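Member of DUF4221 family (Bacteroides vulgatus, PDB 3S9J) is of unknown function but folds as a six-bladed beta-propeller that holds sodium ions in the crystal. Local coordinates at residues V224-D227 with I231-Y234; K324-K329 with T358-K363; V95-N98 with L103-I106; S251-G254 with I259-N262. All coordinates share one frame; numbering follows the deposited sequence. Where two conformers were deposited one is given.

Followed from the N terminus, the four contacts come in series along the chain; none encloses or crosses another. Contact 3 (95-98 with 103-106) closes a short hairpin turn in the sheet that begins at strand 84-86. Contact 1 (224-227 with 231-234) does the same in the sheet that begins at strand 201-206, its centre about 29 Å from that of contact 3. Contact 4 (251-254 with 259-262) ties a loop to the only helix of any length, 255-263. Contact 2 (324-329 with 358-363) spans the longest interval, joining the residue just before strand 327-334 to strand 354-364, across the intervening strand 337-341. Contacts 2 and 4 come nearest, about 6 Å between closest atoms, without touching.

Contact 1 (V224-D227 with I231-Y234); sequences VTDD and IRWY
Val224 and Arg232 face each other as an antiparallel hydrogen-bonded pair. Each donates its backbone N to the other's carbonyl: Val224 N to Arg232 O at 2.8 Å, and Arg232 N to Val224 O at 2.8 Å. Their side chains share one face of the sheet with Tyr234. Val224 uses both methyls there. CG2 meets the edge of the tyrosine ring, near its plane, at CD2 (3.6 Å), while CG1 lies against Arg232 NH2 at 3.6 Å. The guanidinium reaches back over the valine because its chain bends at chi3 (-55°), and two groups then fix its rotation. Arg232 NE donates to Tyr234 OH at 2.9 Å, almost within the guanidinium plane. NH2 forms a salt bridge with Asp226 OD2 at 3.2 Å, but the carboxylate is met from above its plane and the N-H...O angle is 141°, against 164° for the NE bond. A water accepting from Asp226 N also takes a weak bond from Arg232 NH1. On the other face Ile231 CD1 packs on Thr225 CB at 3.7 Å. Farther out, Arg211 of the adjoining strand forms a salt bridge with Asp226 OD1, and Phe313 stacks on the Tyr234 ring. Thr225 OG1 bonds into the turn, at Lys229 and His230. Strands 221-225 and 231-235 thus form the last beta hairpin of a four-stranded antiparallel propeller blade.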
loop_
_atom_site.group_PDB
_atom_site.type_symbol
_atom_site.label_atom_id
_atom_site.label_comp_id
_atom_site.label_asym_id
_atom_site.label_seq_id
_atom_site.Cartn_x
_atom_site.Cartn_y
_atom_site.Cartn_z
ATOM N N VAL A 224 6.130 -15.002 4.191
ATOM C CA VAL A 224 5.827 -14.703 5.585
ATOM C C VAL A 224 7.057 -14.931 6.450
ATOM O O VAL A 224 7.785 -15.900 6.262
ATOM C CB VAL A 224 4.665 -15.577 6.108
ATOM C CG1 VAL A 224 4.378 -15.312 7.621
ATOM C CG2 VAL A 224 3.417 -15.417 5.235
ATOM N N THR A 225 7.285 -14.032 7.401
ATOM C CA THR A 225 8.347 -14.217 8.375
ATOM C C THR A 225 7.936 -13.644 9.726
ATOM O O THR A 225 7.324 -12.597 9.792
ATOM C CB THR A 225 9.700 -13.587 7.925
ATOM O OG1 THR A 225 10.712 -13.856 8.921
ATOM C CG2 THR A 225 9.578 -12.137 7.704
ATOM N N ASP A 226 8.269 -14.368 10.787
ATOM C CA ASP A 226 7.982 -13.971 12.177
ATOM C C ASP A 226 9.195 -13.430 12.938
ATOM O O ASP A 226 9.043 -12.952 14.076
ATOM C CB ASP A 226 7.441 -15.177 12.956
ATOM C CG ASP A 226 6.138 -15.678 12.411
ATOM O OD1 ASP A 226 5.437 -14.915 11.717
ATOM O OD2 ASP A 226 5.798 -16.830 12.685
ATOM N N ASP A 227 10.385 -13.555 12.354
ATOM C CA ASP A 227 11.629 -13.106 13.005
ATOM C C ASP A 227 12.483 -12.229 12.073
ATOM O O ASP A 227 13.656 -12.006 12.331
ATOM C CB ASP A 227 12.430 -14.305 13.522
ATOM C CG ASP A 227 12.889 -15.249 12.415
ATOM O OD1 ASP A 227 12.499 -15.081 11.233
ATOM O OD2 ASP A 227 13.649 -16.177 12.742
ATOM N N ILE A 231 11.930 -17.365 6.306
ATOM C CA ILE A 231 10.834 -17.184 5.381
ATOM C C ILE A 231 10.016 -18.460 5.174
ATOM O O ILE A 231 10.576 -19.565 5.075
ATOM C CB ILE A 231 11.395 -16.779 3.992
ATOM C CG1 ILE A 231 12.235 -15.504 4.088
ATOM C CG2 ILE A 231 10.277 -16.586 2.994
ATOM C CD1 ILE A 231 11.619 -14.439 4.876
ATOM N N ARG A 232 8.694 -18.291 5.101
ATOM C CA ARG A 232 7.758 -19.348 4.712
ATOM C C ARG A 232 6.903 -18.842 3.550
ATOM O O ARG A 232 6.628 -17.642 3.451
ATOM C CB ARG A 232 6.826 -19.713 5.887
ATOM C CG ARG A 232 7.527 -20.343 7.054
ATOM C CD ARG A 232 6.532 -20.872 8.099
ATOM N NE ARG A 232 5.554 -19.895 8.609
ATOM C CZ ARG A 232 5.840 -18.864 9.411
ATOM N NH1 ARG A 232 7.093 -18.602 9.773
ATOM N NH2 ARG A 232 4.868 -18.078 9.856
ATOM N N TRP A 233 6.482 -19.756 2.682
ATOM C CA TRP A 233 5.689 -19.383 1.520
ATOM C C TRP A 233 4.345 -20.087 1.566
ATOM O O TRP A 233 4.276 -21.266 1.925
ATOM C CB TRP A 233 6.418 -19.746 0.228
ATOM C CG TRP A 233 7.698 -19.001 0.027
ATOM C CD1 TRP A 233 8.942 -19.388 0.423
ATOM C CD2 TRP A 233 7.852 -17.746 -0.624
ATOM N NE1 TRP A 233 9.865 -18.447 0.051
ATOM C CE2 TRP A 233 9.216 -17.424 -0.589
ATOM C CE3 TRP A 233 6.958 -16.850 -1.230
ATOM C CZ2 TRP A 233 9.718 -16.248 -1.142
ATOM C CZ3 TRP A 233 7.466 -15.677 -1.793
ATOM C CH2 TRP A 233 8.829 -15.390 -1.744
ATOM N N TYR A 234 3.291 -19.351 1.210
ATOM C CA TYR A 234 1.930 -19.869 1.172
ATOM C C TYR A 234 1.257 -19.502 -0.138
ATOM O O TYR A 234 1.339 -18.361 -0.600
ATOM C CB TYR A 234 1.093 -19.298 2.302
ATOM C CG TYR A 234 1.596 -19.650 3.674
ATOM C CD1 TYR A 234 1.247 -20.851 4.268
ATOM C CD2 TYR A 234 2.398 -18.769 4.388
ATOM C CE1 TYR A 234 1.699 -21.180 5.530
ATOM C CE2 TYR A 234 2.860 -19.093 5.654
ATOM C CZ TYR A 234 2.507 -20.300 6.216
ATOM O OH TYR A 234 2.939 -20.614 7.480
HETATM O O HOH W 1 9.553 -16.850 10.649
#

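Contact 2 (K324-K329 with T358-K363); sequences KKYFYK and TCFKIK
Tyr326 and Phe360 each turn CG anti to their own carbonyl carbon (chi1 -59° and -69°), which sends the two rings toward each other from opposite directions. They meet within one four-stranded antiparallel blade of the beta-propeller, where strand 337-341 lies between strands 327-334 and 354-364. The alpha carbons of Tyr326 and Thr358, the nearest pair, are still 8.9 Å apart, so side chains alone make the contact. The ring centroids of Tyr326 and Phe360 lie 5.8 Å apart with planes at 65°, an oblique pairing that is neither a stack nor edge-to-face. Thr358 adds its CB near the plane of the tyrosine ring, 4.5 Å from CE1; its hydroxyl is engaged by Glu342 and Gln15. Ile340 of the intervening strand touches both aromatic side chains, and Phe321 meets the Phe360 ring edge-to-face. Replacing Tyr326 with an alanine would probably open a gap in this buried layer and leave the outer end of the Phe360 ring with room to shift. The closest approach is made by the phenol oxygen: Tyr326 OH lies at the edge of the Phe360 ring, near its plane, 3.4 Å from CZ.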
loop_
_atom_site.group_PDB
_atom_site.type_symbol
_atom_site.label_atom_id
_atom_site.label_comp_id
_atom_site.label_asym_id
_atom_site.label_seq_id
_atom_site.Cartn_x
_atom_site.Cartn_y
_atom_site.Cartn_z
ATOM N N LYS A 324 -15.414 -0.264 -13.252
ATOM C CA LYS A 324 -16.196 0.970 -13.390
ATOM C C LYS A 324 -17.040 1.283 -12.149
ATOM O O LYS A 324 -18.063 1.942 -12.238
ATOM C CB LYS A 324 -17.057 0.948 -14.666
ATOM C CG LYS A 324 -16.235 1.142 -15.950
ATOM C CD LYS A 324 -17.118 1.344 -17.154
ATOM C CE LYS A 324 -18.040 0.143 -17.341
ATOM N NZ LYS A 324 -17.278 -1.081 -17.802
ATOM N N LYS A 325 -16.584 0.814 -10.984
ATOM C CA LYS A 325 -17.362 0.990 -9.760
ATOM C C LYS A 325 -16.507 1.336 -8.553
ATOM O O LYS A 325 -16.844 2.276 -7.818
ATOM C CB LYS A 325 -18.166 -0.277 -9.458
ATOM C CG LYS A 325 -19.137 -0.097 -8.282
ATOM C CD LYS A 325 -20.170 -1.229 -8.169
ATOM C CE LYS A 325 -21.170 -0.875 -7.038
ATOM N NZ LYS A 325 -22.142 -1.957 -6.814
ATOM N N TYR A 326 -15.420 0.602 -8.343
ATOM C CA TYR A 326 -14.582 0.793 -7.182
ATOM C C TYR A 326 -13.246 1.426 -7.518
ATOM O O TYR A 326 -12.728 1.295 -8.638
ATOM C CB TYR A 326 -14.322 -0.563 -6.496
ATOM C CG TYR A 326 -15.589 -1.220 -6.072
ATOM C CD1 TYR A 326 -16.235 -0.835 -4.898
ATOM C CD2 TYR A 326 -16.169 -2.224 -6.840
ATOM C CE1 TYR A 326 -17.427 -1.426 -4.509
ATOM C CE2 TYR A 326 -17.362 -2.820 -6.453
ATOM C CZ TYR A 326 -17.976 -2.415 -5.297
ATOM O OH TYR A 326 -19.166 -2.965 -4.923
ATOM N N PHE A 327 -12.676 2.113 -6.530
ATOM C CA PHE A 327 -11.334 2.638 -6.606
ATOM C C PHE A 327 -10.558 1.875 -5.523
ATOM O O PHE A 327 -10.430 2.336 -4.369
ATOM C CB PHE A 327 -11.307 4.160 -6.393
ATOM C CG PHE A 327 -9.997 4.772 -6.761
ATOM C CD1 PHE A 327 -9.757 5.192 -8.072
ATOM C CD2 PHE A 327 -8.961 4.841 -5.853
ATOM C CE1 PHE A 327 -8.506 5.726 -8.438
ATOM C CE2 PHE A 327 -7.734 5.371 -6.229
ATOM C CZ PHE A 327 -7.512 5.795 -7.513
ATOM N N TYR A 328 -10.116 0.658 -5.868
ATOM C CA TYR A 328 -9.590 -0.247 -4.846
ATOM C C TYR A 328 -8.221 0.161 -4.323
ATOM O O TYR A 328 -7.797 -0.376 -3.296
ATOM C CB TYR A 328 -9.595 -1.711 -5.318
ATOM C CG TYR A 328 -8.795 -1.992 -6.566
ATOM C CD1 TYR A 328 -7.402 -2.112 -6.499
ATOM C CD2 TYR A 328 -9.402 -2.137 -7.791
ATOM C CE1 TYR A 328 -6.637 -2.353 -7.637
ATOM C CE2 TYR A 328 -8.645 -2.421 -8.946
ATOM C CZ TYR A 328 -7.278 -2.522 -8.869
ATOM O OH TYR A 328 -6.504 -2.758 -9.972
ATOM N N LYS A 329 -7.556 1.095 -4.981
ATOM C CA LYS A 329 -6.338 1.675 -4.458
ATOM C C LYS A 329 -6.574 2.653 -3.289
ATOM O O LYS A 329 -5.610 3.207 -2.744
ATOM C CB LYS A 329 -5.499 2.304 -5.571
ATOM C CG LYS A 329 -5.051 1.234 -6.569
ATOM C CD LYS A 329 -4.024 1.734 -7.548
ATOM C CE LYS A 329 -3.643 0.654 -8.531
ATOM N NZ LYS A 329 -2.620 1.098 -9.551
ATOM N N THR A 358 -17.607 1.406 0.422
ATOM C CA THR A 358 -18.526 0.348 0.766
ATOM C C THR A 358 -17.825 -0.634 1.705
ATOM O O THR A 358 -16.676 -1.008 1.471
ATOM C CB THR A 358 -19.043 -0.364 -0.484
ATOM O OG1 THR A 358 -19.809 0.573 -1.250
ATOM C CG2 THR A 358 -19.908 -1.560 -0.094
ATOM N N CYS A 359 -18.521 -1.026 2.772
ATOM C CA CYS A 359 -18.023 -1.997 3.725
ATOM C C CYS A 359 -18.430 -3.393 3.291
ATOM O O CYS A 359 -19.613 -3.644 3.052
ATOM C CB CYS A 359 -18.620 -1.721 5.107
ATOM S SG CYS A 359 -17.998 -2.820 6.385
ATOM N N PHE A 360 -17.451 -4.276 3.174
ATOM C CA PHE A 360 -17.672 -5.676 2.837
ATOM C C PHE A 360 -17.436 -6.565 4.029
ATOM O O PHE A 360 -16.371 -6.523 4.633
ATOM C CB PHE A 360 -16.769 -6.099 1.684
ATOM C CG PHE A 360 -17.148 -5.448 0.405
ATOM C CD1 PHE A 360 -18.099 -6.032 -0.426
ATOM C CD2 PHE A 360 -16.633 -4.206 0.074
ATOM C CE1 PHE A 360 -18.500 -5.406 -1.598
ATOM C CE2 PHE A 360 -17.025 -3.565 -1.071
ATOM C CZ PHE A 360 -17.979 -4.159 -1.923
ATOM N N LYS A 361 -18.452 -7.373 4.346
ATOM C CA LYS A 361 -18.385 -8.354 5.436
ATOM C C LYS A 361 -18.191 -9.747 4.895
ATOM O O LYS A 361 -18.560 -10.038 3.761
ATOM C CB LYS A 361 -19.655 -8.280 6.288
ATOM C CG LYS A 361 -19.792 -6.886 6.946
ATOM C CD LYS A 361 -20.770 -6.841 8.091
ATOM C CE LYS A 361 -20.586 -5.554 8.926
ATOM N NZ LYS A 361 -19.847 -5.809 10.218
ATOM N N ILE A 362 -17.610 -10.611 5.724
ATOM C CA ILE A 362 -17.352 -12.001 5.370
ATOM C C ILE A 362 -18.595 -12.790 5.720
ATOM O O ILE A 362 -19.024 -12.762 6.864
ATOM C CB ILE A 362 -16.173 -12.552 6.181
ATOM C CG1 ILE A 362 -14.902 -11.753 5.885
ATOM C CG2 ILE A 362 -15.964 -14.037 5.909
ATOM C CD1 ILE A 362 -13.764 -12.069 6.805
ATOM N N LYS A 363 -19.186 -13.458 4.740
ATOM C CA LYS A 363 -20.372 -14.316 4.974
ATOM C C LYS A 363 -20.111 -15.740 4.476
ATOM O O LYS A 363 -19.401 -15.934 3.491
ATOM C CB LYS A 363 -21.587 -13.748 4.239
ATOM C CG LYS A 363 -21.993 -12.307 4.616
ATOM C CD LYS A 363 -22.416 -12.150 6.085
ATOM C CE LYS A 363 -23.016 -10.758 6.352
ATOM N NZ LYS A 363 -22.953 -10.359 7.800
#

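Contact 3 (V95-N98 with L103-I106); sequences VAQN and LSSI
Leu103 comes up against the carbonyl of Val95. Its side chain puts CG anti to the backbone N (chi1 177°), from where CD1 comes within 3.4 Å of Val95 O. The same oxygen also receives a CA-H...O contact from Leu103 CA at 3.4 Å. Leu103 is matched with Ala96 as a non-hydrogen-bonded pair, CA to CA 4.8 Å, and Tyr116 of the neighbouring strand touches its side chain.

Ser104 makes both backbone bonds between the two segments. It is paired with Val95 through Val95 N to Ser104 O at 2.8 Å and Ser104 N to Val95 O at 2.9 Å, both nearly straight at the hydrogen. Its side chain shares a face with those of Val95 and Gln97. CB packs against Val95 CG2 at 3.8 Å, and OG is approached by Gln97 NE2 at 2.9 Å. That bond is weak, bent to 125° at the hydrogen. The stronger polar partner of Ser104 OG is Asn115 on strand 112-117, and the other end of the glutamine amide, OE1, accepts from Ala80 N. The amide is thus held chiefly through OE1, with NE2 adding its weak bond to Ser104.

Ser105 points away from the first strand and is bonded through its backbone to Ile113 and Arg114. Ile106 turns back: its CD1 meets Val95 CG1 at 4.1 Å, the two side chains crossing at about a right angle. Strands 93-97 and 102-106, with directions 148° apart, make the central hairpin of a four-stranded antiparallel beta-propeller blade.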
loop_
_atom_site.group_PDB
_atom_site.type_symbol
_atom_site.label_atom_id
_atom_site.label_comp_id
_atom_site.label_asym_id
_atom_site.label_seq_id
_atom_site.Cartn_x
_atom_site.Cartn_y
_atom_site.Cartn_z
ATOM N N VAL A 95 6.464 10.910 8.463
ATOM C CA VAL A 95 6.250 11.295 7.078
ATOM C C VAL A 95 7.508 11.035 6.268
ATOM O O VAL A 95 8.630 11.195 6.737
ATOM C CB VAL A 95 5.777 12.772 6.874
ATOM C CG1 VAL A 95 4.500 13.088 7.730
ATOM C CG2 VAL A 95 6.908 13.765 7.167
ATOM N N ALA A 96 7.284 10.581 5.045
ATOM C CA ALA A 96 8.354 10.244 4.092
ATOM C C ALA A 96 8.528 11.409 3.118
ATOM O O ALA A 96 7.552 11.919 2.554
ATOM C CB ALA A 96 8.032 8.968 3.308
ATOM N N GLN A 97 9.780 11.821 2.924
ATOM C CA GLN A 97 10.113 12.888 1.987
ATOM C C GLN A 97 11.191 12.361 1.047
ATOM O O GLN A 97 12.376 12.736 1.127
ATOM C CB GLN A 97 10.529 14.158 2.718
ATOM C CG GLN A 97 9.562 14.631 3.800
ATOM C CD GLN A 97 9.874 15.980 4.289
ATOM O OE1 GLN A 97 9.719 16.962 3.559
ATOM N NE2 GLN A 97 10.333 16.070 5.533
ATOM N N ASN A 98 10.762 11.458 0.180
ATOM C CA ASN A 98 11.660 10.826 -0.793
ATOM C C ASN A 98 12.628 11.770 -1.497
ATOM O O ASN A 98 13.831 11.486 -1.566
ATOM C CB ASN A 98 10.855 10.076 -1.822
ATOM C CG ASN A 98 11.724 9.388 -2.868
ATOM O OD1 ASN A 98 12.258 8.337 -2.620
ATOM N ND2 ASN A 98 11.830 9.986 -4.060
ATOM N N LEU A 103 13.186 11.340 6.382
ATOM C CA LEU A 103 12.032 10.941 7.156
ATOM C C LEU A 103 11.833 11.983 8.258
ATOM O O LEU A 103 12.804 12.488 8.811
ATOM C CB LEU A 103 12.304 9.562 7.764
ATOM C CG LEU A 103 11.297 8.918 8.694
ATOM C CD1 LEU A 103 10.156 8.344 7.893
ATOM C CD2 LEU A 103 12.018 7.828 9.449
ATOM N N SER A 104 10.584 12.316 8.594
ATOM C CA SER A 104 10.335 13.288 9.673
ATOM C C SER A 104 9.210 12.816 10.597
ATOM O O SER A 104 8.271 12.155 10.147
ATOM C CB SER A 104 9.973 14.672 9.135
ATOM O OG SER A 104 10.953 15.222 8.269
ATOM N N SER A 105 9.316 13.132 11.886
ATOM C CA SER A 105 8.217 12.930 12.810
ATOM C C SER A 105 7.580 14.269 13.099
ATOM O O SER A 105 8.254 15.295 13.195
ATOM C CB SER A 105 8.661 12.242 14.092
ATOM O OG SER A 105 9.727 12.972 14.668
ATOM N N ILE A 106 6.252 14.261 13.153
ATOM C CA ILE A 106 5.478 15.467 13.447
ATOM C C ILE A 106 4.437 15.187 14.502
ATOM O O ILE A 106 4.067 14.030 14.743
ATOM C CB ILE A 106 4.805 16.066 12.182
ATOM C CG1 ILE A 106 3.745 15.138 11.589
ATOM C CG2 ILE A 106 5.830 16.377 11.111
ATOM C CD1 ILE A 106 2.942 15.785 10.445
#

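Contact 4 (S251-G254 with I259-N262); sequences SMEG and IKLN
Glu253 and Lys260 carry essentially the whole of this contact, with 37 and 33 Å² covered respectively, and they meet at the ends of their side chains. Lys260 NZ donates to Glu253 OE1 at 2.7 Å, a short salt bridge. The ammonium reaches the carboxylate on its syn side, 20° out of its plane. The other oxygen, OE2, stays 3.7 Å from Lys260 NZ; the grip is thus one-sided. Lys260 CE follows its nitrogen in to 3.3 Å from Glu253 OE1.

The two chains are shaped differently to achieve this. Glu253 is extended beyond CG, whereas Lys260 is bent at chi3 (-73°), and the side chains cross at about a right angle. Both residues are partly exposed, so solvent would probably screen some of the attraction. A leucine in place of Glu253 would probably leave the Lys260 ammonium without its carboxylate mate and free its flexible chain to turn.

The backbone beneath Glu253 is set by local bonds: Gly254 N donates to Ser251 O at 3.0 Å, closing the 3-10 turn, and Glu253 O accepts from Asn256 ND2 at the start of the helix. Gly254, with positive phi (78°), lets the chain swing from that turn into the helix. The result is a surface salt bridge that joins the 3-10 turn 251-253 to the following helix 255-263, within a connection between blades of the beta-propeller.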
loop_
_atom_site.group_PDB
_atom_site.type_symbol
_atom_site.label_atom_id
_atom_site.label_comp_id
_atom_site.label_asym_id
_atom_site.label_seq_id
_atom_site.Cartn_x
_atom_site.Cartn_y
_atom_site.Cartn_z
ATOM N N SER A 251 12.996 -1.511 -20.066
ATOM C CA SER A 251 12.880 -0.066 -20.346
ATOM C C SER A 251 13.036 0.279 -21.833
ATOM O O SER A 251 12.375 1.192 -22.318
ATOM C CB SER A 251 13.897 0.750 -19.520
ATOM O OG SER A 251 13.488 0.811 -18.166
HETATM N N MSE A 252 13.880 -0.448 -22.554
HETATM C CA MSE A 252 14.135 -0.217 -23.986
HETATM C C MSE A 252 12.909 -0.469 -24.869
HETATM O O MSE A 252 12.879 -0.065 -26.024
HETATM C CB MSE A 252 15.293 -1.107 -24.481
HETATM C CG MSE A 252 16.654 -0.409 -24.509
HETATM SE SE MSE A 252 18.113 -1.630 -24.914
HETATM C CE MSE A 252 17.180 -2.870 -26.110
ATOM N N GLU A 253 11.920 -1.195 -24.338
ATOM C CA GLU A 253 10.662 -1.447 -25.064
ATOM C C GLU A 253 9.790 -0.194 -25.055
ATOM O O GLU A 253 8.847 -0.096 -25.837
ATOM C CB GLU A 253 9.846 -2.603 -24.466
ATOM C CG GLU A 253 10.373 -3.982 -24.775
ATOM C CD GLU A 253 9.455 -5.119 -24.287
ATOM O OE1 GLU A 253 8.288 -4.864 -23.882
ATOM O OE2 GLU A 253 9.917 -6.287 -24.325
ATOM N N GLY A 254 10.098 0.752 -24.174
ATOM C CA GLY A 254 9.381 2.013 -24.147
ATOM C C GLY A 254 8.032 1.899 -23.473
ATOM O O GLY A 254 7.903 1.253 -22.427
ATOM N N ILE A 259 2.659 -0.376 -20.492
ATOM C CA ILE A 259 1.282 -0.779 -20.813
ATOM C C ILE A 259 1.035 -2.242 -20.370
ATOM O O ILE A 259 0.020 -2.528 -19.738
ATOM C CB ILE A 259 0.994 -0.591 -22.292
ATOM C CG1 ILE A 259 0.874 0.917 -22.608
ATOM C CG2 ILE A 259 -0.351 -1.285 -22.676
ATOM C CD1 ILE A 259 0.945 1.242 -24.092
ATOM N N LYS A 260 1.994 -3.100 -20.662
ATOM C CA LYS A 260 1.873 -4.531 -20.350
ATOM C C LYS A 260 1.717 -4.722 -18.860
ATOM O O LYS A 260 0.834 -5.457 -18.406
ATOM C CB LYS A 260 3.043 -5.321 -20.903
ATOM C CG LYS A 260 2.932 -5.573 -22.400
ATOM C CD LYS A 260 3.960 -6.538 -22.915
ATOM C CE LYS A 260 5.353 -5.932 -22.960
ATOM N NZ LYS A 260 6.267 -6.683 -23.897
ATOM N N LEU A 261 2.541 -4.028 -18.074
ATOM C CA LEU A 261 2.397 -4.120 -16.631
ATOM C C LEU A 261 1.079 -3.606 -16.112
ATOM O O LEU A 261 0.522 -4.163 -15.174
ATOM C CB LEU A 261 3.539 -3.406 -15.912
ATOM C CG LEU A 261 4.879 -4.121 -15.973
ATOM C CD1 LEU A 261 6.035 -3.134 -15.626
ATOM C CD2 LEU A 261 4.890 -5.312 -15.027
ATOM N N ASN A 262 0.558 -2.539 -16.704
ATOM C CA ASN A 262 -0.674 -1.923 -16.326
ATOM C C ASN A 262 -1.903 -2.838 -16.565
ATOM O O ASN A 262 -2.855 -2.914 -15.780
ATOM C CB ASN A 262 -0.833 -0.681 -17.211
ATOM C CG ASN A 262 -1.763 0.293 -16.617
ATOM O OD1 ASN A 262 -2.102 0.136 -15.471
ATOM N ND2 ASN A 262 -2.197 1.307 -17.383
#